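Local structure of hypothetical protein (Shewanella denitrificans, 2OQM) at residues L33-E44 with L104-L115; A80-Q90 with Y117-F126. The protein is of unknown function but belongs to the DUF1993 family and is a mostly helical, DinB-like protein. All blocks are in the same frame, centred on the assembly; numbering follows the deposited sequence.

Interaction 1: residues L33-E44 with L104-L115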
# COMPACT_ATOMS: atom_id res chain seq x y z
N LEU A 33 6.66 -1.40 -9.55
CA LEU A 33 6.82 -2.60 -10.37
C LEU A 33 8.28 -2.87 -10.67
O LEU A 33 8.71 -4.04 -10.68
CB LEU A 33 6.00 -2.57 -11.66
CG LEU A 33 4.49 -2.66 -11.45
CD1 LEU A 33 3.69 -2.30 -12.72
CD2 LEU A 33 4.04 -4.01 -10.83
N LYS A 34 9.05 -1.82 -10.94
CA LYS A 34 10.50 -1.95 -11.05
C LYS A 34 11.09 -2.49 -9.75
O LYS A 34 12.01 -3.32 -9.73
CB LYS A 34 11.12 -0.62 -11.43
CG LYS A 34 10.78 -0.18 -12.86
CD LYS A 34 11.54 1.07 -13.24
CE LYS A 34 10.86 1.81 -14.40
NZ LYS A 34 11.39 3.22 -14.51
N ASN A 35 10.59 -2.00 -8.65
CA ASN A 35 11.02 -2.50 -7.34
C ASN A 35 10.69 -3.97 -7.16
O ASN A 35 11.51 -4.76 -6.64
CB ASN A 35 10.40 -1.67 -6.22
CG ASN A 35 10.92 -0.28 -6.15
OD1 ASN A 35 11.91 0.09 -6.81
ND2 ASN A 35 10.21 0.56 -5.38
N LEU A 36 9.53 -4.39 -7.66
CA LEU A 36 9.16 -5.79 -7.60
C LEU A 36 10.16 -6.65 -8.41
O LEU A 36 10.53 -7.78 -8.02
CB LEU A 36 7.73 -5.97 -8.12
CG LEU A 36 7.16 -7.38 -8.02
CD1 LEU A 36 7.15 -7.92 -6.58
CD2 LEU A 36 5.76 -7.38 -8.70
N ASN A 37 10.61 -6.10 -9.53
CA ASN A 37 11.67 -6.76 -10.31
C ASN A 37 12.94 -6.95 -9.54
O ASN A 37 13.58 -8.03 -9.61
CB ASN A 37 12.01 -5.94 -11.57
CG ASN A 37 11.44 -6.52 -12.82
OD1 ASN A 37 11.32 -7.74 -12.95
ND2 ASN A 37 11.15 -5.66 -13.78
N ALA A 38 13.33 -5.91 -8.80
CA ALA A 38 14.54 -5.92 -7.93
C ALA A 38 14.44 -6.93 -6.78
O ALA A 38 15.42 -7.56 -6.37
CB ALA A 38 14.76 -4.50 -7.30
N ILE A 39 13.24 -7.02 -6.22
CA ILE A 39 12.90 -8.06 -5.25
C ILE A 39 13.16 -9.48 -5.80
O ILE A 39 13.70 -10.34 -5.10
CB ILE A 39 11.46 -7.87 -4.78
CG1 ILE A 39 11.39 -6.61 -3.88
CG2 ILE A 39 10.93 -9.08 -3.96
CD1 ILE A 39 9.95 -6.16 -3.66
N PHE A 40 12.84 -9.71 -7.08
CA PHE A 40 13.04 -11.01 -7.70
C PHE A 40 14.47 -11.29 -8.02
O PHE A 40 14.89 -12.47 -8.08
CB PHE A 40 12.12 -11.17 -8.90
CG PHE A 40 10.74 -11.71 -8.51
CD1 PHE A 40 10.57 -13.05 -8.22
CD2 PHE A 40 9.66 -10.87 -8.29
CE1 PHE A 40 9.35 -13.56 -7.83
CE2 PHE A 40 8.43 -11.38 -7.91
CZ PHE A 40 8.28 -12.72 -7.66
N ASP A 41 15.26 -10.24 -8.22
CA ASP A 41 16.69 -10.43 -8.31
C ASP A 41 17.24 -11.02 -7.01
O ASP A 41 18.10 -11.89 -7.04
CB ASP A 41 17.44 -9.12 -8.61
CG ASP A 41 17.07 -8.49 -9.94
OD1 ASP A 41 16.48 -9.14 -10.85
OD2 ASP A 41 17.38 -7.28 -10.05
N LYS A 42 16.77 -10.55 -5.86
CA LYS A 42 17.18 -11.18 -4.59
C LYS A 42 16.69 -12.61 -4.47
O LYS A 42 17.43 -13.44 -3.97
CB LYS A 42 16.74 -10.34 -3.38
CG LYS A 42 17.35 -8.93 -3.44
CD LYS A 42 17.86 -8.51 -2.10
CE LYS A 42 18.67 -7.24 -2.17
NZ LYS A 42 18.81 -6.66 -0.79
N ALA A 43 15.46 -12.89 -4.92
CA ALA A 43 14.93 -14.27 -4.91
C ALA A 43 15.81 -15.22 -5.76
O ALA A 43 16.12 -16.31 -5.35
CB ALA A 43 13.48 -14.31 -5.35
N GLU A 44 16.25 -14.77 -6.93
CA GLU A 44 17.21 -15.57 -7.71
C GLU A 44 18.53 -15.79 -7.00
O GLU A 44 19.10 -16.90 -7.04
CB GLU A 44 17.53 -14.91 -9.05
CG GLU A 44 16.39 -14.79 -9.98
CD GLU A 44 16.86 -14.46 -11.39
OE1 GLU A 44 17.34 -15.36 -12.08
OE2 GLU A 44 16.72 -13.30 -11.80
N LEU A 104 9.72 -17.58 -13.77
CA LEU A 104 10.21 -16.23 -13.45
C LEU A 104 10.38 -15.42 -14.75
O LEU A 104 10.02 -14.25 -14.78
CB LEU A 104 11.52 -16.27 -12.61
CG LEU A 104 12.06 -14.90 -12.14
CD1 LEU A 104 10.99 -14.04 -11.54
CD2 LEU A 104 13.19 -15.06 -11.14
N ALA A 105 10.85 -16.04 -15.83
CA ALA A 105 11.07 -15.30 -17.07
C ALA A 105 9.77 -14.68 -17.55
O ALA A 105 9.70 -13.52 -17.98
CB ALA A 105 11.68 -16.21 -18.16
N GLU A 106 8.72 -15.49 -17.47
CA GLU A 106 7.44 -15.08 -17.95
C GLU A 106 6.87 -13.94 -17.12
O GLU A 106 6.20 -13.07 -17.63
CB GLU A 106 6.51 -16.26 -17.90
CG GLU A 106 6.91 -17.33 -18.93
CD GLU A 106 6.05 -18.58 -18.82
OE1 GLU A 106 5.61 -18.92 -17.70
OE2 GLU A 106 5.82 -19.21 -19.86
N LEU A 107 7.09 -14.00 -15.82
CA LEU A 107 6.66 -12.94 -14.92
C LEU A 107 7.44 -11.68 -15.18
O LEU A 107 6.85 -10.61 -15.20
CB LEU A 107 6.82 -13.36 -13.46
CG LEU A 107 5.85 -14.41 -12.94
CD1 LEU A 107 6.16 -14.69 -11.48
CD2 LEU A 107 4.35 -14.00 -13.13
N ARG A 108 8.75 -11.78 -15.43
CA ARG A 108 9.53 -10.59 -15.79
C ARG A 108 9.01 -9.96 -17.07
O ARG A 108 8.96 -8.73 -17.19
CB ARG A 108 10.99 -10.92 -16.00
CG ARG A 108 11.64 -11.55 -14.83
CD ARG A 108 12.47 -10.60 -14.08
NE ARG A 108 13.60 -11.26 -13.40
CZ ARG A 108 14.16 -10.77 -12.31
NH1 ARG A 108 13.71 -9.65 -11.75
NH2 ARG A 108 15.16 -11.42 -11.75
N GLN A 109 8.58 -10.79 -18.02
CA GLN A 109 7.94 -10.27 -19.25
C GLN A 109 6.63 -9.54 -18.95
O GLN A 109 6.38 -8.49 -19.50
CB GLN A 109 7.70 -11.38 -20.24
CG GLN A 109 7.02 -10.90 -21.55
CD GLN A 109 7.84 -9.87 -22.30
OE1 GLN A 109 7.40 -8.74 -22.54
NE2 GLN A 109 9.06 -10.25 -22.67
N ARG A 110 5.83 -10.08 -18.04
CA ARG A 110 4.54 -9.48 -17.65
C ARG A 110 4.77 -8.08 -17.07
O ARG A 110 4.10 -7.11 -17.48
CB ARG A 110 3.83 -10.38 -16.66
CG ARG A 110 2.50 -9.87 -16.10
CD ARG A 110 1.43 -9.91 -17.08
NE ARG A 110 0.11 -9.78 -16.46
CZ ARG A 110 -0.69 -10.79 -16.12
NH1 ARG A 110 -0.32 -12.06 -16.26
NH2 ARG A 110 -1.88 -10.53 -15.64
N ILE A 111 5.74 -7.98 -16.16
CA ILE A 111 6.10 -6.68 -15.59
C ILE A 111 6.56 -5.73 -16.65
O ILE A 111 6.13 -4.61 -16.70
CB ILE A 111 7.20 -6.82 -14.47
CG1 ILE A 111 6.64 -7.62 -13.30
CG2 ILE A 111 7.70 -5.47 -14.00
CD1 ILE A 111 7.68 -7.93 -12.18
N ALA A 112 7.43 -6.20 -17.55
CA ALA A 112 7.97 -5.36 -18.60
C ALA A 112 6.86 -4.79 -19.50
O ALA A 112 6.91 -3.63 -19.91
CB ALA A 112 8.97 -6.17 -19.43
N SER A 113 5.86 -5.61 -19.81
CA SER A 113 4.75 -5.23 -20.67
C SER A 113 3.92 -4.13 -19.99
O SER A 113 3.52 -3.13 -20.61
CB SER A 113 3.86 -6.43 -20.91
OG SER A 113 2.67 -6.08 -21.59
N VAL A 114 3.63 -4.33 -18.72
CA VAL A 114 2.87 -3.31 -18.01
C VAL A 114 3.65 -2.03 -17.94
O VAL A 114 3.10 -0.96 -18.10
CB VAL A 114 2.44 -3.78 -16.61
CG1 VAL A 114 1.74 -2.63 -15.86
CG2 VAL A 114 1.51 -5.01 -16.80
N LEU A 115 4.96 -2.12 -17.72
CA LEU A 115 5.80 -0.93 -17.69
C LEU A 115 5.78 -0.20 -19.00
O LEU A 115 5.69 1.01 -19.01
CB LEU A 115 7.25 -1.24 -17.26
CG LEU A 115 7.50 -1.58 -15.79
CD1 LEU A 115 8.95 -2.13 -15.55
CD2 LEU A 115 7.18 -0.37 -14.85
O HOH W 1 10.85 -6.99 -15.93
O HOH W 2 15.25 -13.17 -14.12
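R108 is the knob of a knobs-into-holes contact, set among N37, F40, D41 and E44 of the facing helix and tied there into a salt-bridge network. A bend in its chain (chi2 -102°) brings the guanidinium round so that one face rests on CB of F40. At the rim of the group, NH1 donates to the backbone O of N37 at 2.7 Å, an oxygen that also takes the helical N-H of D41. NH2 serves two acids: E44 OE2 lies near the guanidinium plane, though the modelled 2.4 Å to NH2 is doubtfully short, while D41 OD1, 2.8 Å from NH2, makes a weak bond. A water also joins NE of R108 to E44 OE2. The helices carrying these groups run antiparallel, their local axes 10.2 Å apart and at 162°, consistent with neighbours in the helical bundle of the DinB family. Beside the charges the contact turns apolar. L104 splits its branches, CD1 standing 3.5 Å from CD1 of F40 while CD2 lies against the CG of E44. Further along, CD1 of I111 meets CD2 of L36 at 4.0 Å, and L33 crosses V114 at about a right angle, CD1 to CG1 3.7 Å. F40 and I111 also reach V73 and C77 of helix 69-87, respectively. At the outer side, L115 CD1 packs 3.8 Å from CG of the exposed K34.

Interaction 2: residues A80-Q90 with Y117-F126. With FMT (formic acid), chain N.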
# COMPACT_ATOMS: atom_id res chain seq x y z
N ALA A 80 -2.20 -2.18 -11.58
CA ALA A 80 -1.58 -1.03 -12.23
C ALA A 80 -2.15 -0.80 -13.62
O ALA A 80 -2.59 0.31 -13.94
CB ALA A 80 -0.07 -1.19 -12.30
N LYS A 81 -2.15 -1.85 -14.43
CA LYS A 81 -2.55 -1.74 -15.84
C LYS A 81 -4.02 -1.34 -15.97
O LYS A 81 -4.35 -0.35 -16.62
CB LYS A 81 -2.32 -3.07 -16.57
CG LYS A 81 -2.75 -3.04 -18.06
CD LYS A 81 -2.79 -4.42 -18.67
CE LYS A 81 -3.93 -5.29 -18.10
NZ LYS A 81 -4.00 -6.63 -18.74
N VAL A 82 -4.90 -2.12 -15.34
CA VAL A 82 -6.35 -1.89 -15.43
C VAL A 82 -6.75 -0.63 -14.68
O VAL A 82 -7.69 0.08 -15.09
CB VAL A 82 -7.13 -3.11 -14.94
CG1 VAL A 82 -8.68 -2.78 -14.84
CG2 VAL A 82 -6.83 -4.34 -15.83
N GLY A 83 -6.08 -0.37 -13.58
CA GLY A 83 -6.33 0.86 -12.80
C GLY A 83 -6.13 2.10 -13.69
O GLY A 83 -7.00 2.96 -13.80
N VAL A 84 -5.00 2.16 -14.36
CA VAL A 84 -4.70 3.27 -15.28
C VAL A 84 -5.67 3.31 -16.46
O VAL A 84 -6.20 4.36 -16.78
CB VAL A 84 -3.22 3.26 -15.72
CG1 VAL A 84 -2.95 4.24 -16.91
CG2 VAL A 84 -2.30 3.64 -14.46
N ALA A 85 -5.92 2.16 -17.08
CA ALA A 85 -6.88 2.05 -18.18
C ALA A 85 -8.25 2.63 -17.78
O ALA A 85 -8.84 3.40 -18.50
CB ALA A 85 -7.02 0.60 -18.62
N ARG A 86 -8.71 2.24 -16.60
CA ARG A 86 -9.98 2.71 -16.07
C ARG A 86 -10.03 4.20 -15.79
O ARG A 86 -11.01 4.87 -16.15
CB ARG A 86 -10.33 1.96 -14.79
CG ARG A 86 -10.94 0.56 -15.04
CD ARG A 86 -11.54 0.03 -13.76
NE ARG A 86 -11.78 -1.41 -13.81
CZ ARG A 86 -12.80 -1.97 -14.45
NH1 ARG A 86 -13.68 -1.23 -15.10
NH2 ARG A 86 -12.95 -3.29 -14.44
N LEU A 87 -8.99 4.73 -15.16
CA LEU A 87 -8.96 6.13 -14.84
C LEU A 87 -8.95 7.00 -16.08
O LEU A 87 -9.47 8.12 -16.05
CB LEU A 87 -7.73 6.44 -14.00
CG LEU A 87 -7.83 5.96 -12.57
CD1 LEU A 87 -6.43 6.01 -11.96
CD2 LEU A 87 -8.78 6.82 -11.77
N THR A 88 -8.32 6.49 -17.14
CA THR A 88 -8.16 7.24 -18.38
C THR A 88 -9.24 6.93 -19.40
O THR A 88 -9.16 7.40 -20.52
CB THR A 88 -6.79 6.97 -19.06
OG1 THR A 88 -6.68 5.58 -19.38
CG2 THR A 88 -5.64 7.41 -18.14
N GLY A 89 -10.24 6.17 -19.02
CA GLY A 89 -11.30 5.74 -19.94
C GLY A 89 -10.83 4.93 -21.13
O GLY A 89 -11.46 4.95 -22.19
N GLN A 90 -9.74 4.20 -20.98
CA GLN A 90 -9.20 3.39 -22.06
C GLN A 90 -9.23 1.89 -21.80
O GLN A 90 -8.42 1.17 -22.38
CB GLN A 90 -7.77 3.79 -22.34
CG GLN A 90 -7.62 5.28 -22.60
CD GLN A 90 -6.23 5.65 -23.01
OE1 GLN A 90 -5.44 4.77 -23.41
NE2 GLN A 90 -5.89 6.94 -22.92
N TYR A 117 3.35 -0.34 -21.29
CA TYR A 117 2.02 0.23 -21.39
C TYR A 117 1.93 1.54 -20.63
O TYR A 117 1.51 2.55 -21.18
CB TYR A 117 1.02 -0.77 -20.86
CG TYR A 117 -0.42 -0.28 -20.82
CD1 TYR A 117 -1.13 -0.10 -22.00
CD2 TYR A 117 -1.08 -0.04 -19.63
CE1 TYR A 117 -2.46 0.32 -21.98
CE2 TYR A 117 -2.40 0.35 -19.61
CZ TYR A 117 -3.08 0.52 -20.80
OH TYR A 117 -4.38 0.95 -20.80
N LEU A 118 2.42 1.57 -19.40
CA LEU A 118 2.31 2.76 -18.59
C LEU A 118 3.12 3.92 -19.17
O LEU A 118 2.72 5.07 -19.05
CB LEU A 118 2.73 2.45 -17.13
CG LEU A 118 1.79 1.59 -16.26
CD1 LEU A 118 2.37 1.48 -14.81
CD2 LEU A 118 0.37 2.13 -16.24
N GLU A 119 4.26 3.63 -19.78
CA GLU A 119 5.07 4.66 -20.46
C GLU A 119 4.34 5.43 -21.54
O GLU A 119 4.76 6.55 -21.94
CB GLU A 119 6.27 4.02 -21.16
CG GLU A 119 7.52 3.99 -20.36
CD GLU A 119 8.55 3.00 -20.93
OE1 GLU A 119 8.55 2.74 -22.16
OE2 GLU A 119 9.34 2.45 -20.14
N GLY A 120 3.29 4.84 -22.07
CA GLY A 120 2.57 5.44 -23.17
C GLY A 120 1.64 6.58 -22.77
O GLY A 120 1.14 7.27 -23.64
N PHE A 121 1.41 6.76 -21.48
CA PHE A 121 0.48 7.76 -20.97
C PHE A 121 1.18 9.06 -20.62
O PHE A 121 2.40 9.04 -20.40
CB PHE A 121 -0.21 7.21 -19.72
CG PHE A 121 -1.17 6.13 -20.01
CD1 PHE A 121 -0.75 4.83 -20.14
CD2 PHE A 121 -2.53 6.43 -20.21
CE1 PHE A 121 -1.64 3.81 -20.43
CE2 PHE A 121 -3.45 5.41 -20.52
CZ PHE A 121 -3.00 4.09 -20.64
N SER A 122 0.42 10.16 -20.59
CA SER A 122 0.84 11.47 -20.11
C SER A 122 -0.17 12.09 -19.14
O SER A 122 -1.28 11.59 -19.02
CB SER A 122 0.97 12.43 -21.29
OG SER A 122 -0.31 12.62 -21.90
N GLU A 123 0.20 13.21 -18.50
CA GLU A 123 -0.72 13.94 -17.56
C GLU A 123 -2.06 14.19 -18.22
O GLU A 123 -3.09 14.05 -17.59
CB GLU A 123 -0.19 15.32 -17.14
CG GLU A 123 0.97 15.33 -16.20
CD GLU A 123 2.30 15.44 -16.92
OE1 GLU A 123 2.41 14.94 -18.07
OE2 GLU A 123 3.23 16.02 -16.31
N ALA A 124 -2.01 14.59 -19.49
CA ALA A 124 -3.22 14.95 -20.25
C ALA A 124 -4.20 13.81 -20.37
O ALA A 124 -5.40 14.04 -20.42
CB ALA A 124 -2.86 15.48 -21.64
N ASP A 125 -3.72 12.56 -20.39
CA ASP A 125 -4.62 11.42 -20.37
C ASP A 125 -5.49 11.35 -19.14
O ASP A 125 -6.49 10.65 -19.15
CB ASP A 125 -3.85 10.11 -20.55
CG ASP A 125 -3.17 10.01 -21.91
OD1 ASP A 125 -3.74 10.48 -22.91
OD2 ASP A 125 -2.04 9.50 -21.99
N PHE A 126 -5.11 12.05 -18.07
CA PHE A 126 -5.85 12.06 -16.83
C PHE A 126 -6.75 13.29 -16.62
O PHE A 126 -7.25 13.53 -15.53
CB PHE A 126 -4.90 11.92 -15.63
CG PHE A 126 -4.31 10.55 -15.48
CD1 PHE A 126 -3.33 10.11 -16.36
CD2 PHE A 126 -4.77 9.68 -14.50
CE1 PHE A 126 -2.78 8.84 -16.26
CE2 PHE A 126 -4.21 8.42 -14.36
CZ PHE A 126 -3.21 7.99 -15.25
C FMT N . -5.00 1.29 -23.80
O1 FMT N . -4.86 2.40 -24.31
O2 FMT N . -5.76 1.05 -22.86
O HOH W 3 -7.55 9.24 -22.02
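O2 of a bound formic acid lies between Y117 and Q90: the tyrosine OH donates to O2 over a very short 2.5 Å, and the backbone O of Q90 stands 2.7 Å from the same O2. The side chain of Q90 attends to the other end, with OE1 2.6 Å from formic acid O1. The ring of Y117 reaches toward helix 69-87 because chi1 of 177° sets CG opposite the backbone N; CE2 lies 3.7 Å from CG of K81 and OH 3.4 Å from A85 CB, while the carbonyl O of K81 and the carbon of the formic acid lie at the ring edge. K81 takes its amine elsewhere, to P95 O and H97 ND1. A phenylalanine in place of Y117 would keep the ring edge against K81 O but would probably leave the formic acid O2 without its hydroxyl donor and the ligand more loosely held.

Behind this site the packing is aromatic and aliphatic. V84 puts CG1 squarely over the F121 ring, 3.6 Å from its centroid and 7° off the normal, while its CG2 meets CD2 of L118 at 3.5 Å. T88 makes a second CH-pi contact, CG2 lying 3.8 Å from the F126 centroid; its OG1 sits back over the helix end, near the carbonyl oxygens of V84 and A85. There a Schellman motif, with G89 as C-prime residue, stops the helix and swings Q90 round toward Y117. A water joins T88 O to Q90 NE2.

Either close approach of a Q90 oxygen suggests that the formic acid is probably protonated, though its single acid proton can serve only one of them; the molecule, probably from the crystallisation liquor, may mark a small polar pocket.

How the interactions relate
Helix 104-119 is common to both interactions: most of its length faces helix 13-50 in interaction 1, and its last turn, with the loop after it, faces helix 69-87 in interaction 2. Their centres lie 20 Å apart, yet they touch where the three helices meet, L33 CD1 being 3.9 Å from A80 CB and V114 CG1 4.1 Å from K81 CB, so the apolar packing runs on from one to the other. Helix 13-50 joins in again through T25, F29 and S30, which pack on residues of interaction 2. The formic acid belongs to interaction 2 and lies well away from the charged network of interaction 1, its carbon C 25.4 Å from R108 CZ.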